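Local structure of hypothetical sugar ABC-transporter sugar binding protein (Arthrobacter globiformis, 7BVT) at residues A[93-98]-A[123-128]; A[101-106]-A[298-303]; A[144-149]-A[159-164]; A[152-157]-A[173-178]. The protein binds cyclic alpha-maltosyl-1,6-maltose as the solute-binding protein of a sugar ABC transporter and probably delivers it to the membrane components for uptake. All blocks are in the same frame, centred on the assembly; numbering follows the deposited sequence.

Contact 1: A[93-98]-A[123-128]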
# COMPACT_ATOMS: atom_id res chain seq x y z
N TRP A 93 -3.88 -5.08 8.67
CA TRP A 93 -4.36 -6.14 9.59
C TRP A 93 -3.41 -6.34 10.76
O TRP A 93 -3.86 -6.88 11.78
CB TRP A 93 -4.57 -7.47 8.90
CG TRP A 93 -5.60 -7.47 7.83
CD1 TRP A 93 -6.47 -6.48 7.48
CD2 TRP A 93 -5.90 -8.60 7.01
NE1 TRP A 93 -7.27 -6.91 6.46
CE2 TRP A 93 -6.94 -8.20 6.14
CE3 TRP A 93 -5.36 -9.87 6.89
CZ2 TRP A 93 -7.46 -9.06 5.19
CZ3 TRP A 93 -5.86 -10.72 5.92
CH2 TRP A 93 -6.90 -10.31 5.10
N VAL A 94 -2.14 -6.03 10.61
CA VAL A 94 -1.13 -6.43 11.63
C VAL A 94 -1.58 -6.02 13.02
O VAL A 94 -1.55 -6.82 13.94
CB VAL A 94 0.28 -5.91 11.31
CG1 VAL A 94 1.22 -6.15 12.46
CG2 VAL A 94 0.79 -6.55 10.05
N PRO A 95 -1.96 -4.76 13.28
CA PRO A 95 -2.31 -4.36 14.63
C PRO A 95 -3.53 -5.09 15.17
O PRO A 95 -3.57 -5.34 16.35
CB PRO A 95 -2.58 -2.83 14.52
CG PRO A 95 -1.95 -2.43 13.23
CD PRO A 95 -2.00 -3.62 12.32
N GLN A 96 -4.45 -5.46 14.28
CA GLN A 96 -5.63 -6.25 14.71
C GLN A 96 -5.19 -7.66 15.07
O GLN A 96 -5.67 -8.21 16.10
CB GLN A 96 -6.66 -6.22 13.60
CG GLN A 96 -7.18 -4.80 13.35
CD GLN A 96 -8.04 -4.80 12.12
OE1 GLN A 96 -9.17 -5.27 12.18
NE2 GLN A 96 -7.50 -4.30 11.01
N ILE A 97 -4.36 -8.25 14.25
CA ILE A 97 -3.89 -9.65 14.49
C ILE A 97 -3.08 -9.71 15.79
O ILE A 97 -3.20 -10.69 16.55
CB ILE A 97 -3.10 -10.16 13.27
CG1 ILE A 97 -4.07 -10.33 12.08
CG2 ILE A 97 -2.33 -11.45 13.62
CD1 ILE A 97 -3.43 -10.56 10.77
N ALA A 98 -2.32 -8.66 16.09
CA ALA A 98 -1.52 -8.60 17.32
C ALA A 98 -2.43 -8.68 18.56
O ALA A 98 -1.95 -9.07 19.61
CB ALA A 98 -0.67 -7.35 17.30
N THR A 123 9.24 -1.72 8.73
CA THR A 123 9.67 -2.28 10.03
C THR A 123 9.11 -1.41 11.14
O THR A 123 8.72 -1.93 12.18
CB THR A 123 11.18 -2.48 10.16
OG1 THR A 123 11.83 -1.23 9.85
CG2 THR A 123 11.63 -3.63 9.28
N SER A 124 9.04 -0.09 10.95
CA SER A 124 8.46 0.79 11.99
C SER A 124 6.99 0.45 12.23
O SER A 124 6.58 0.35 13.39
CB SER A 124 8.59 2.23 11.61
OG SER A 124 9.97 2.53 11.69
N PHE A 125 6.25 0.32 11.15
CA PHE A 125 4.83 -0.09 11.15
C PHE A 125 4.71 -1.39 11.93
O PHE A 125 3.88 -1.49 12.82
CB PHE A 125 4.32 -0.26 9.73
CG PHE A 125 2.88 -0.68 9.71
CD1 PHE A 125 2.51 -2.00 9.86
CD2 PHE A 125 1.86 0.26 9.75
CE1 PHE A 125 1.19 -2.36 9.94
CE2 PHE A 125 0.53 -0.10 9.79
CZ PHE A 125 0.21 -1.43 9.92
N GLY A 126 5.61 -2.35 11.67
CA GLY A 126 5.56 -3.69 12.27
C GLY A 126 6.04 -3.78 13.71
O GLY A 126 6.15 -4.87 14.21
N THR A 127 6.36 -2.64 14.32
CA THR A 127 6.83 -2.57 15.70
C THR A 127 5.63 -2.22 16.59
O THR A 127 5.06 -1.10 16.47
CB THR A 127 8.00 -1.59 15.85
OG1 THR A 127 9.10 -2.02 15.03
CG2 THR A 127 8.43 -1.57 17.29
N ILE A 128 5.23 -3.17 17.41
CA ILE A 128 4.10 -3.00 18.36
C ILE A 128 4.57 -3.44 19.75
O ILE A 128 5.13 -4.51 19.87
CB ILE A 128 2.83 -3.73 17.86
CG1 ILE A 128 2.38 -3.12 16.54
CG2 ILE A 128 1.75 -3.64 18.94
CD1 ILE A 128 1.28 -3.84 15.79
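Val94 opens the contact by meeting both Phe125 and Ile128. Its CB sits at the edge of the Phe125 ring, near the ring plane, 3.9 Å from CE1. Its CG1, swung anti to the backbone N (chi1 171°), lies beside the end of Ile128, 4.1 Å from CD1. The other branch of Val94 faces the sheet, where Gln298 and Met300 lie. Pro95 follows and divides its ring between the same two partners. Its CD is 3.9 Å from Phe125 CZ, the pyrrolidine crossing the phenyl group at about a right angle, while its CA rests 3.8 Å from Ile128 CD1. The contact belongs to the periplasmic-binding-protein fold of the type found in family 1 solute-binding proteins: helix 94-100 packs against the place where helix 120-125 gives way, through Gly126, to the short strand 127-128, which pairs with strand 131-136. The side chain of Phe125 is about 9 Å from a bound glucose unit. An alanine in place of Phe125 would remove the ring against which Val94 CB and Pro95 CD rest, and is likely to leave a gap beside Val94 and Pro95. One helical turn separates Val94 from Ala98, and both point toward Ile128; the CB of Ala98 comes to 4.3 Å from Ile128 CD1. Behind this methyl, the side chain of Ile128 also rests on Val133 of strand 131-136.

Contact 2: A[101-106]-A[298-303]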
# COMPACT_ATOMS: atom_id res chain seq x y z
N GLY A 101 -3.89 -12.82 18.88
CA GLY A 101 -2.96 -13.80 19.44
C GLY A 101 -1.62 -13.13 19.65
O GLY A 101 -1.33 -12.21 18.88
N THR A 102 -0.88 -13.57 20.65
CA THR A 102 0.44 -13.03 21.00
C THR A 102 1.41 -13.31 19.85
O THR A 102 1.63 -14.51 19.49
CB THR A 102 1.03 -13.64 22.28
OG1 THR A 102 0.12 -13.31 23.32
CG2 THR A 102 2.40 -13.10 22.63
N LEU A 103 2.00 -12.26 19.30
CA LEU A 103 2.95 -12.41 18.20
C LEU A 103 4.36 -12.42 18.77
O LEU A 103 4.66 -11.62 19.67
CB LEU A 103 2.75 -11.29 17.19
CG LEU A 103 1.38 -11.25 16.52
CD1 LEU A 103 1.31 -10.03 15.60
CD2 LEU A 103 1.10 -12.53 15.75
N ALA A 104 5.18 -13.30 18.24
CA ALA A 104 6.61 -13.38 18.58
C ALA A 104 7.35 -12.13 18.12
O ALA A 104 7.04 -11.56 17.04
CB ALA A 104 7.28 -14.59 18.01
N ASP A 105 8.37 -11.76 18.87
CA ASP A 105 9.27 -10.68 18.43
C ASP A 105 10.28 -11.25 17.43
O ASP A 105 10.96 -12.28 17.73
CB ASP A 105 9.91 -10.06 19.66
CG ASP A 105 10.75 -8.83 19.36
OD1 ASP A 105 10.94 -8.44 18.19
OD2 ASP A 105 11.14 -8.21 20.39
N LEU A 106 10.33 -10.68 16.23
CA LEU A 106 11.21 -11.18 15.15
C LEU A 106 12.61 -10.65 15.35
O LEU A 106 13.55 -11.18 14.78
CB LEU A 106 10.62 -10.82 13.78
CG LEU A 106 9.24 -11.42 13.51
CD1 LEU A 106 8.71 -10.83 12.24
CD2 LEU A 106 9.29 -12.94 13.43
N GLN A 298 2.41 -8.68 5.01
CA GLN A 298 3.30 -8.72 6.17
C GLN A 298 3.23 -10.14 6.75
O GLN A 298 2.12 -10.64 6.89
CB GLN A 298 2.85 -7.74 7.24
CG GLN A 298 2.37 -6.39 6.71
CD GLN A 298 3.36 -5.64 5.88
OE1 GLN A 298 4.48 -5.36 6.33
NE2 GLN A 298 2.99 -5.27 4.67
N ALA A 299 4.36 -10.67 7.22
CA ALA A 299 4.35 -11.99 7.88
C ALA A 299 4.42 -11.75 9.38
O ALA A 299 5.18 -10.87 9.79
CB ALA A 299 5.49 -12.85 7.37
N MET A 300 3.73 -12.56 10.13
CA MET A 300 3.61 -12.53 11.61
C MET A 300 3.78 -13.96 12.13
O MET A 300 3.23 -14.88 11.49
CB MET A 300 2.23 -12.01 11.99
CG MET A 300 2.05 -10.54 11.62
SD MET A 300 0.32 -10.16 11.43
CE MET A 300 0.10 -10.59 9.69
N VAL A 301 4.52 -14.14 13.21
CA VAL A 301 4.73 -15.47 13.86
C VAL A 301 3.95 -15.48 15.16
O VAL A 301 4.19 -14.62 16.01
CB VAL A 301 6.21 -15.77 14.08
CG1 VAL A 301 6.42 -17.02 14.93
CG2 VAL A 301 6.99 -15.80 12.80
N PHE A 302 2.99 -16.38 15.31
CA PHE A 302 2.25 -16.51 16.58
C PHE A 302 3.16 -17.24 17.59
O PHE A 302 3.77 -18.27 17.24
CB PHE A 302 0.93 -17.28 16.40
CG PHE A 302 -0.15 -16.46 15.75
CD1 PHE A 302 -0.81 -15.47 16.47
CD2 PHE A 302 -0.43 -16.61 14.41
CE1 PHE A 302 -1.79 -14.71 15.87
CE2 PHE A 302 -1.41 -15.83 13.80
CZ PHE A 302 -2.06 -14.88 14.54
N GLU A 303 3.29 -16.71 18.80
CA GLU A 303 4.25 -17.25 19.79
C GLU A 303 3.79 -18.62 20.29
O GLU A 303 2.65 -18.73 20.71
CB GLU A 303 4.39 -16.33 20.98
CG GLU A 303 5.66 -16.63 21.73
CD GLU A 303 6.06 -15.41 22.52
OE1 GLU A 303 5.28 -15.05 23.43
OE2 GLU A 303 7.05 -14.77 22.12
O HOH W 1 5.88 -12.12 22.33
O HOH W 2 5.94 -12.06 14.54
O HOH W 3 9.08 -13.22 21.22
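Leu103 and Phe302 form a single beta bridge, by which the loop after helix 94-100 meets strand 292-301 and the residues that follow, in the sheet of this periplasmic-binding-protein fold. Two backbone bonds hold it: Glu303 N reaches Thr102 O at 2.8 Å, almost perfectly straight at 178°, and Ala104 N donates a hydrogen bond to Val301 O, also 2.8 Å long. The tight part lies on the Leu103 side. Leu103 runs beside Phe302, pointing the same way, and lays its CD2 over one face of the ring in a CH-pi contact, 3.9 Å from the centroid; the same methyl touches Met300 CB. Gly101 brings its CA to the edge of that ring, 3.9 Å from CE1. Val301 spreads its methyls along the loop, CG1 to Ala104 CB and CG2 to Leu106 CD2, the latter 3.7 Å away.

The opposite part is wet. The side chain of Glu303 passes obliquely by Thr102, and its carboxylate meets the loop backbone largely through water. One water bridges Leu103 O and Glu303 OE2; a further one accepts from Asp105 N and donates to Glu303 OE2, 2.7 Å away.

Contact 3: A[144-149]-A[159-164]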
# COMPACT_ATOMS: atom_id res chain seq x y z
N TYR A 144 1.29 7.36 -10.33
CA TYR A 144 0.46 8.09 -11.32
C TYR A 144 0.47 7.31 -12.62
O TYR A 144 1.53 7.02 -13.13
CB TYR A 144 1.04 9.50 -11.50
CG TYR A 144 0.33 10.35 -12.52
CD1 TYR A 144 -0.82 11.02 -12.18
CD2 TYR A 144 0.80 10.47 -13.82
CE1 TYR A 144 -1.52 11.81 -13.09
CE2 TYR A 144 0.10 11.23 -14.74
CZ TYR A 144 -1.06 11.87 -14.39
OH TYR A 144 -1.69 12.67 -15.31
N MET A 145 -0.70 7.00 -13.11
CA MET A 145 -0.85 6.33 -14.44
C MET A 145 -1.65 7.24 -15.35
O MET A 145 -2.52 7.96 -14.89
CB MET A 145 -1.56 5.00 -14.34
CG MET A 145 -0.74 3.87 -13.91
SD MET A 145 -1.63 2.32 -14.35
CE MET A 145 -0.33 1.19 -13.84
N TYR A 146 -1.33 7.23 -16.63
CA TYR A 146 -2.02 8.11 -17.58
C TYR A 146 -2.15 7.41 -18.92
O TYR A 146 -1.37 6.51 -19.24
CB TYR A 146 -1.30 9.44 -17.68
CG TYR A 146 0.04 9.41 -18.36
CD1 TYR A 146 1.20 8.99 -17.72
CD2 TYR A 146 0.15 9.87 -19.68
CE1 TYR A 146 2.43 8.98 -18.37
CE2 TYR A 146 1.38 9.93 -20.29
CZ TYR A 146 2.52 9.44 -19.67
OH TYR A 146 3.74 9.48 -20.33
N ASN A 147 -3.06 7.96 -19.71
CA ASN A 147 -3.39 7.42 -21.05
C ASN A 147 -2.64 8.26 -22.08
O ASN A 147 -3.00 9.43 -22.28
CB ASN A 147 -4.88 7.44 -21.24
CG ASN A 147 -5.37 6.94 -22.58
OD1 ASN A 147 -4.65 7.05 -23.57
ND2 ASN A 147 -6.57 6.40 -22.58
N LYS A 148 -1.64 7.67 -22.74
CA LYS A 148 -0.78 8.46 -23.64
C LYS A 148 -1.61 8.89 -24.86
O LYS A 148 -1.38 10.01 -25.37
CB LYS A 148 0.43 7.63 -24.08
CG LYS A 148 1.35 7.17 -22.96
CD LYS A 148 2.74 6.81 -23.52
CE LYS A 148 3.60 6.08 -22.51
NZ LYS A 148 4.93 5.77 -23.09
N THR A 149 -2.52 8.04 -25.35
CA THR A 149 -3.29 8.37 -26.58
C THR A 149 -4.18 9.59 -26.28
O THR A 149 -4.21 10.56 -27.10
CB THR A 149 -4.15 7.20 -27.04
OG1 THR A 149 -3.15 6.19 -27.25
CG2 THR A 149 -4.98 7.57 -28.27
N GLU A 159 4.75 11.69 -23.57
CA GLU A 159 5.93 11.12 -22.86
C GLU A 159 6.31 12.03 -21.69
O GLU A 159 7.32 11.75 -21.12
CB GLU A 159 7.13 10.96 -23.82
CG GLU A 159 6.85 10.01 -24.96
CD GLU A 159 6.49 8.62 -24.49
OE1 GLU A 159 7.05 8.21 -23.50
OE2 GLU A 159 5.62 7.98 -25.10
N ASN A 160 5.51 13.05 -21.35
CA ASN A 160 5.87 14.14 -20.41
C ASN A 160 4.77 14.29 -19.36
O ASN A 160 4.01 15.24 -19.42
CB ASN A 160 6.04 15.48 -21.13
CG ASN A 160 6.39 16.68 -20.26
OD1 ASN A 160 7.21 16.56 -19.34
ND2 ASN A 160 5.80 17.85 -20.55
N PRO A 161 4.54 13.32 -18.45
CA PRO A 161 3.42 13.48 -17.52
C PRO A 161 3.69 14.66 -16.59
O PRO A 161 4.83 15.08 -16.35
CB PRO A 161 3.39 12.15 -16.78
CG PRO A 161 4.78 11.64 -16.88
CD PRO A 161 5.24 12.03 -18.27
N PRO A 162 2.63 15.11 -15.90
CA PRO A 162 2.78 16.17 -14.92
C PRO A 162 3.70 15.78 -13.76
O PRO A 162 3.72 14.60 -13.43
CB PRO A 162 1.35 16.42 -14.49
CG PRO A 162 0.62 15.17 -14.80
CD PRO A 162 1.24 14.69 -16.11
N THR A 163 4.40 16.75 -13.19
CA THR A 163 5.36 16.48 -12.09
C THR A 163 4.91 17.19 -10.82
O THR A 163 5.37 16.76 -9.77
CB THR A 163 6.80 16.86 -12.43
OG1 THR A 163 6.85 18.28 -12.56
CG2 THR A 163 7.25 16.18 -13.70
N THR A 164 4.04 18.20 -10.93
CA THR A 164 3.52 18.96 -9.80
C THR A 164 1.98 18.93 -9.77
O THR A 164 1.36 18.66 -10.77
CB THR A 164 4.02 20.41 -9.81
OG1 THR A 164 3.39 21.08 -10.91
CG2 THR A 164 5.52 20.51 -9.91
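Pro161 lies over one face of the Tyr146 ring, its CB 4.1 Å from the centroid in a CH-pi contact. Along Tyr146, CB and CG lead from the strand to the ring; CG sits between the backbone N and the carbonyl carbon (chi1 70°), a turn that lays the ring face against Pro161. CD1 and then CE1 meet Pro161 CB, the latter at 3.7 Å. CZ is near Pro161 CD, and OH ends 3.7 Å from Glu159 CA while hydrogen-bonding to Pro158 O, which holds the ring's outer end against the loop. Tyr144, two residues earlier and on the same side of strand 140-147, crosses Pro162 at about a right angle, its OH 3.4 Å from Pro162 CG.

This packing joins strand 140-147 to the connection between helices 148-153 and 165-179, in the lobe of this solute-binding fold away from the N-terminal strand. Beyond it, Lys148 stretches its chain to a salt bridge: NZ reaches the syn lone pair of Glu159 OE2 at 3.1 Å and adds a weak bond to OE1. A methionine at Lys148 would probably leave the Glu159 carboxylate without its cationic mate and more able to swing. Glu159 comes to the lysine by a bend in its own chain (chi2 -59°).

Contact 4: A[152-157]-A[173-178]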
# COMPACT_ATOMS: atom_id res chain seq x y z
N ALA A 152 -2.16 12.76 -25.95
CA ALA A 152 -1.72 13.23 -27.28
C ALA A 152 -2.90 13.89 -28.00
O ALA A 152 -2.68 14.94 -28.63
CB ALA A 152 -1.12 12.05 -28.04
N GLU A 153 -4.09 13.31 -27.91
CA GLU A 153 -5.33 13.86 -28.52
C GLU A 153 -5.60 15.26 -27.98
O GLU A 153 -6.08 16.11 -28.74
CB GLU A 153 -6.54 12.99 -28.25
CG GLU A 153 -7.70 13.30 -29.20
CD GLU A 153 -8.90 12.36 -29.13
OE1 GLU A 153 -8.85 11.36 -28.39
OE2 GLU A 153 -9.91 12.66 -29.83
N ALA A 154 -5.23 15.51 -26.73
CA ALA A 154 -5.54 16.81 -26.08
C ALA A 154 -4.47 17.82 -26.42
O ALA A 154 -4.57 18.94 -25.91
CB ALA A 154 -5.68 16.59 -24.58
N GLY A 155 -3.40 17.46 -27.13
CA GLY A 155 -2.29 18.38 -27.41
C GLY A 155 -1.20 18.35 -26.37
O GLY A 155 -0.34 19.22 -26.44
N LEU A 156 -1.24 17.37 -25.42
CA LEU A 156 -0.09 17.17 -24.49
C LEU A 156 0.96 16.27 -25.12
O LEU A 156 0.62 15.44 -25.98
CB LEU A 156 -0.63 16.56 -23.20
CG LEU A 156 -1.80 17.30 -22.57
CD1 LEU A 156 -2.24 16.58 -21.32
CD2 LEU A 156 -1.37 18.74 -22.30
N ASP A 157 2.17 16.39 -24.61
CA ASP A 157 3.30 15.47 -24.94
C ASP A 157 2.99 14.14 -24.25
O ASP A 157 2.93 14.07 -23.02
CB ASP A 157 4.63 16.08 -24.54
CG ASP A 157 5.84 15.22 -24.82
OD1 ASP A 157 5.67 14.01 -25.12
OD2 ASP A 157 6.93 15.73 -24.60
N GLN A 173 -6.99 20.05 -17.09
CA GLN A 173 -7.90 21.08 -17.66
C GLN A 173 -7.84 21.02 -19.19
O GLN A 173 -8.89 21.09 -19.85
CB GLN A 173 -7.55 22.46 -17.14
CG GLN A 173 -8.53 23.55 -17.53
CD GLN A 173 -9.86 23.41 -16.84
OE1 GLN A 173 -9.90 23.33 -15.59
NE2 GLN A 173 -10.93 23.37 -17.63
N THR A 174 -6.67 20.89 -19.75
CA THR A 174 -6.51 20.77 -21.22
C THR A 174 -7.25 19.53 -21.72
O THR A 174 -7.97 19.61 -22.71
CB THR A 174 -5.04 20.77 -21.54
OG1 THR A 174 -4.51 22.04 -21.19
CG2 THR A 174 -4.76 20.50 -23.01
N ILE A 175 -7.09 18.39 -21.07
CA ILE A 175 -7.80 17.16 -21.49
C ILE A 175 -9.31 17.41 -21.45
O ILE A 175 -10.03 17.05 -22.41
CB ILE A 175 -7.38 15.96 -20.64
CG1 ILE A 175 -5.93 15.60 -20.90
CG2 ILE A 175 -8.29 14.78 -20.90
CD1 ILE A 175 -5.36 14.55 -19.93
N LEU A 176 -9.81 18.01 -20.38
CA LEU A 176 -11.27 18.23 -20.27
C LEU A 176 -11.70 19.19 -21.40
O LEU A 176 -12.72 18.88 -22.05
CB LEU A 176 -11.57 18.78 -18.89
CG LEU A 176 -13.02 19.15 -18.65
CD1 LEU A 176 -13.92 17.91 -18.68
CD2 LEU A 176 -13.13 20.02 -17.41
N ASP A 177 -11.00 20.30 -21.56
CA ASP A 177 -11.35 21.40 -22.51
C ASP A 177 -11.35 20.81 -23.93
O ASP A 177 -12.29 21.08 -24.71
CB ASP A 177 -10.39 22.59 -22.37
CG ASP A 177 -10.62 23.43 -21.13
OD1 ASP A 177 -11.62 23.22 -20.45
OD2 ASP A 177 -9.77 24.23 -20.84
N GLU A 178 -10.32 20.03 -24.27
CA GLU A 178 -10.08 19.54 -25.65
C GLU A 178 -10.89 18.28 -25.94
O GLU A 178 -11.24 18.10 -27.09
CB GLU A 178 -8.60 19.31 -25.90
CG GLU A 178 -7.77 20.58 -25.88
CD GLU A 178 -8.08 21.64 -26.95
OE1 GLU A 178 -8.69 21.30 -27.97
OE2 GLU A 178 -7.70 22.79 -26.76
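Ala154 points its CB toward helix 165-179, and the methyl settles against Ile175, 3.8 Å from both its CA and its CG1. The CA atoms of Ala154 and Ile175, 5.1 Å apart, are the nearest pair across the segments. Leu156, two residues on, also turns toward the helix but meets Ile175 at about a right angle, with CD1 3.8 Å from Ile175 CG1. The isoleucine's CG1 therefore touches both the alanine methyl and a leucine methyl, and its CD1 is also near the latter. Ile175 is further packed against Leu150 and Phe151 of helix 148-153.

The other leucine branch, CD2, approaches Thr174 obliquely, 3.9 Å from CG2. That threonine methyl is anti to the backbone N, which brings it over the loop, 3.3 Å from Ala154 O, while OG1 turns back to bond Ala170 O within its own helix. CG2 is the part of Thr174 that touches the segment 152-157. One turn later Glu178 adds its aliphatic part: CG lies 3.6 Å from Ala154 O, and CB faces Ala154 CB. No hydrogen bond links the two segments; the contact is made by van der Waals packing, including methyl and methylene groups against Ala154 O.

Between Ala154 and Leu156 the chain turns at Gly155, whose positive phi of 90° would jam a CB against the preceding carbonyl oxygen. Its N bonds Ala152 O at 3.0 Å. This is a Schellman motif, the glycine-closed C-terminal end of helix 148-153, laid against the following helix 165-179: two consecutive helices joined by a loop on the outer part of the lobe.

How the contacts relate
Following the chain from the N terminus, the first of these segments is 93-98, from which contact 1 closes a short loop to 123-128. Segment 101-106 follows soon after, but contact 2 reaches forward across some 190 residues to strand 292-301; the two cross along the chain and touch, Ile97 packing on Met300 and Phe302. Within the long loop closed by contact 2 lie contacts 3 and 4. These also cross, sharing helix 148-153: contact 3 joins strand 140-147 to the loop before helix 165-179, and contact 4 joins the end of helix 148-153 to helix 165-179. The two pairs occupy opposite sides of the chain's centre, yet strands 140-147 and 292-301 are neighbours in one sheet.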